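PDB 5WID: flavodoxin from Methanosarcina acetivorans C2A, which binds flavin mononucleotide and probably serves as an electron carrier, as flavodoxins generally do. Local coordinates for residues K2-Y7 / D43-A48. Residues are numbered along the deposited sequence; the frame is centred on the assembly and turned at random.
Sequences KAIVVY and DELKEA. With ACT (acetate ion), chain F.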
ATOM      1  N   LYS A   2      -3.081  -2.052 -14.301  1.00 28.52           N
ATOM      2  CA  LYS A   2      -3.154  -0.872 -13.448  1.00 22.56           C
ATOM      3  C   LYS A   2      -2.956  -1.244 -11.986  1.00 23.25           C
ATOM      4  O   LYS A   2      -3.526  -2.223 -11.500  1.00 23.77           O
ATOM      5  CB  LYS A   2      -4.507  -0.171 -13.637  1.00 29.76           C
ATOM      6  CG  LYS A   2      -4.737   1.038 -12.757  1.00 39.04           C
ATOM      7  CD  LYS A   2      -3.687   2.101 -12.994  1.00 40.62           C
ATOM      8  CE  LYS A   2      -4.122   3.424 -12.398  1.00 45.12           C
ATOM      9  NZ  LYS A   2      -4.938   3.211 -11.171  1.00 48.22           N
ATOM     10  N   ALA A   3      -2.137  -0.458 -11.291  1.00 18.87           N
ATOM     11  CA  ALA A   3      -1.950  -0.603  -9.858  1.00 17.58           C
ATOM     12  C   ALA A   3      -2.328   0.701  -9.176  1.00 17.83           C
ATOM     13  O   ALA A   3      -2.254   1.778  -9.776  1.00 20.25           O
ATOM     14  CB  ALA A   3      -0.501  -0.960  -9.502  1.00 17.87           C
ATOM     15  N   ILE A   4      -2.720   0.606  -7.913  1.00 14.53           N
ATOM     16  CA  ILE A   4      -3.020   1.789  -7.122  1.00 12.51           C
ATOM     17  C   ILE A   4      -2.283   1.669  -5.793  1.00 14.74           C
ATOM     18  O   ILE A   4      -2.240   0.588  -5.197  1.00 15.23           O
ATOM     19  CB  ILE A   4      -4.542   1.974  -6.938  1.00 20.24           C
ATOM     20  CG1 ILE A   4      -4.862   3.254  -6.173  1.00 25.32           C
ATOM     21  CG2 ILE A   4      -5.181   0.785  -6.252  1.00 22.67           C
ATOM     22  CD1 ILE A   4      -6.169   3.878  -6.661  1.00 25.99           C
ATOM     23  N   VAL A   5      -1.637   2.757  -5.377  1.00 11.17           N
ATOM     24  CA  VAL A   5      -0.903   2.819  -4.112  1.00 10.89           C
ATOM     25  C   VAL A   5      -1.628   3.844  -3.246  1.00 14.12           C
ATOM     26  O   VAL A   5      -1.597   5.044  -3.546  1.00 14.68           O
ATOM     27  CB  VAL A   5       0.570   3.204  -4.302  1.00 12.81           C
ATOM     28  CG1 VAL A   5       1.300   3.160  -2.951  1.00 11.49           C
ATOM     29  CG2 VAL A   5       1.261   2.305  -5.359  1.00 13.28           C
ATOM     30  N   VAL A   6      -2.303   3.373  -2.197  1.00 12.46           N
ATOM     31  CA  VAL A   6      -3.181   4.191  -1.360  1.00 13.29           C
ATOM     32  C   VAL A   6      -2.525   4.339   0.003  1.00 15.11           C
ATOM     33  O   VAL A   6      -2.044   3.347   0.557  1.00 15.69           O
ATOM     34  CB  VAL A   6      -4.568   3.537  -1.196  1.00 14.30           C
ATOM     35  CG1 VAL A   6      -5.489   4.429  -0.326  1.00 14.44           C
ATOM     36  CG2 VAL A   6      -5.185   3.225  -2.545  1.00 18.85           C
ATOM     37  N   TYR A   7      -2.542   5.549   0.569  1.00 14.18           N
ATOM     38  CA  TYR A   7      -1.810   5.746   1.822  1.00 12.68           C
ATOM     39  C   TYR A   7      -2.515   6.740   2.740  1.00 13.30           C
ATOM     40  O   TYR A   7      -3.303   7.589   2.308  1.00 12.91           O
ATOM     41  CB  TYR A   7      -0.363   6.224   1.564  1.00 11.37           C
ATOM     42  CG  TYR A   7      -0.323   7.552   0.858  1.00 12.33           C
ATOM     43  CD1 TYR A   7      -0.393   7.628  -0.531  1.00 14.98           C
ATOM     44  CD2 TYR A   7      -0.272   8.740   1.582  1.00 14.17           C
ATOM     45  CE1 TYR A   7      -0.396   8.854  -1.179  1.00 17.70           C
ATOM     46  CE2 TYR A   7      -0.281   9.971   0.942  1.00 14.69           C
ATOM     47  CZ  TYR A   7      -0.343  10.020  -0.440  1.00 18.17           C
ATOM     48  OH  TYR A   7      -0.347  11.238  -1.090  1.00 19.31           O
ATOM     49  N   ASP A  43     -14.398   3.223  -7.621  1.00 18.68           N
ATOM     50  CA  ASP A  43     -14.146   2.689  -8.960  1.00 19.50           C
ATOM     51  C   ASP A  43     -12.660   2.534  -9.250  1.00 18.56           C
ATOM     52  O   ASP A  43     -12.272   1.645 -10.017  1.00 19.81           O
ATOM     53  CB  ASP A  43     -14.772   3.584 -10.034  1.00 20.90           C
ATOM     54  CG  ASP A  43     -16.269   3.408 -10.143  1.00 33.50           C
ATOM     55  OD1 ASP A  43     -16.930   4.323 -10.674  1.00 35.57           O
ATOM     56  OD2 ASP A  43     -16.784   2.354  -9.714  1.00 35.80           O
ATOM     57  N   GLU A  44     -11.819   3.405  -8.685  1.00 17.18           N
ATOM     58  CA  GLU A  44     -10.381   3.277  -8.916  1.00 18.39           C
ATOM     59  C   GLU A  44      -9.828   2.009  -8.277  1.00 19.67           C
ATOM     60  O   GLU A  44      -8.923   1.373  -8.831  1.00 18.02           O
ATOM     61  CB  GLU A  44      -9.656   4.519  -8.396  1.00 19.51           C
ATOM     62  CG  GLU A  44      -9.999   5.756  -9.223  1.00 25.47           C
ATOM     63  CD  GLU A  44      -9.441   7.050  -8.655  1.00 30.24           C
ATOM     64  OE1 GLU A  44      -9.440   7.227  -7.419  1.00 22.82           O
ATOM     65  OE2 GLU A  44      -9.019   7.903  -9.464  1.00 32.49           O
ATOM     66  N   LEU A  45     -10.355   1.627  -7.108  1.00 14.88           N
ATOM     67  CA  LEU A  45      -9.964   0.360  -6.495  1.00 15.29           C
ATOM     68  C   LEU A  45     -10.456  -0.821  -7.327  1.00 17.13           C
ATOM     69  O   LEU A  45      -9.708  -1.779  -7.558  1.00 16.92           O
ATOM     70  CB  LEU A  45     -10.527   0.273  -5.070  1.00 15.77           C
ATOM     71  CG  LEU A  45      -9.958   1.257  -4.041  1.00 18.67           C
ATOM     72  CD1 LEU A  45     -10.666   1.091  -2.701  1.00 19.07           C
ATOM     73  CD2 LEU A  45      -8.468   1.077  -3.889  1.00 19.37           C
ATOM     74  N   LYS A  46     -11.716  -0.765  -7.781  1.00 15.43           N
ATOM     75  CA  LYS A  46     -12.274  -1.846  -8.592  1.00 16.28           C
ATOM     76  C   LYS A  46     -11.483  -2.035  -9.880  1.00 17.53           C
ATOM     77  O   LYS A  46     -11.305  -3.167 -10.345  1.00 18.44           O
ATOM     78  CB  LYS A  46     -13.740  -1.555  -8.922  1.00 16.49           C
ATOM     79  CG  LYS A  46     -14.686  -1.569  -7.725  1.00 16.78           C
ATOM     80  CD  LYS A  46     -16.064  -1.063  -8.142  1.00 22.14           C
ATOM     81  CE  LYS A  46     -17.127  -1.418  -7.113  1.00 20.30           C
ATOM     82  NZ  LYS A  46     -18.503  -1.071  -7.608  1.00 21.56           N
ATOM     83  N   GLU A  47     -11.001  -0.940 -10.468  1.00 17.10           N
ATOM     84  CA  GLU A  47     -10.292  -1.024 -11.742  1.00 16.73           C
ATOM     85  C   GLU A  47      -8.915  -1.672 -11.598  1.00 16.47           C
ATOM     86  O   GLU A  47      -8.420  -2.287 -12.549  1.00 18.63           O
ATOM     87  CB  GLU A  47     -10.158   0.383 -12.335  1.00 27.01           C
ATOM     88  CG  GLU A  47      -9.269   0.473 -13.572  1.00 48.36           C
ATOM     89  CD  GLU A  47      -8.854   1.900 -13.912  1.00 56.93           C
ATOM     90  OE1 GLU A  47      -8.460   2.130 -15.074  1.00 59.30           O
ATOM     91  OE2 GLU A  47      -8.914   2.784 -13.026  1.00 52.00           O
ATOM     92  N   ALA A  48      -8.288  -1.558 -10.432  1.00 17.37           N
ATOM     93  CA  ALA A  48      -6.884  -1.931 -10.278  1.00 17.14           C
ATOM     94  C   ALA A  48      -6.689  -3.441 -10.168  1.00 19.32           C
ATOM     95  O   ALA A  48      -7.486  -4.139  -9.535  1.00 18.53           O
ATOM     96  CB  ALA A  48      -6.301  -1.248  -9.040  1.00 15.75           C
TER
HETATM   97  C   ACT F 203      -1.929  14.022  -0.104  1.00 29.53           C
HETATM   98  O   ACT F 203      -2.692  14.632   0.693  1.00 32.17           O
HETATM   99  OXT ACT F 203      -1.109  13.189   0.370  1.00 29.55           O
HETATM  100  CH3 ACT F 203      -1.982  14.293  -1.565  1.00 23.44           C
HETATM  101  O   HOH W   1      -7.279   2.381 -10.860  1.00 40.03           O
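I4 packs on E44 and L45 of helix 43-47 and on A48 just after its end, and its side chain can be followed outward. CB carries two branches. The methyl I4 CG2 meets A48 CB at 3.6 Å and also reaches L45 CD2, at 4.1 Å. The other branch starts at CG1, which lies anti to the backbone N (chi1 -177°). It carries I4 CD1 to E44 CB, 3.9 Å away, and I4 crosses the E44 side chain at about a right angle. L45 CD2 also touches V6 CG2, so one leucine methyl bridges two strand residues on the same face. The L45 side chain also touches F69, T73 and L74 of helix 64-76.

At the start of the strand the contact turns polar. K2 NZ and E47 OE2 are too far apart for a salt bridge, but a water links them. It accepts from K2 NZ and donates to E47 OE2 and to the backbone O of E44. K2 NZ also bonds Q33 OE1, while the E44 carboxylate bonds K41 N and Q33 NE2.

Y7 points to the other face, against K15 and A18 of helix 13-27. Y7 OH donates to OXT of an acetate, probably from the crystallisation liquor, at 2.6 Å, with OXT at the ring edge, near the ring plane. A phenylalanine here would probably keep the ring packing but leave the acetate without this hydrogen bond.

The axes of strand 2-7 and helix 43-47 come within 8.3 Å, their N-to-C directions 132° apart. Strand 2-8 lies between strands 31-36 and 50-58, parallel to both, with helices packed on both faces, as in the flavodoxin-like alpha/beta/alpha fold.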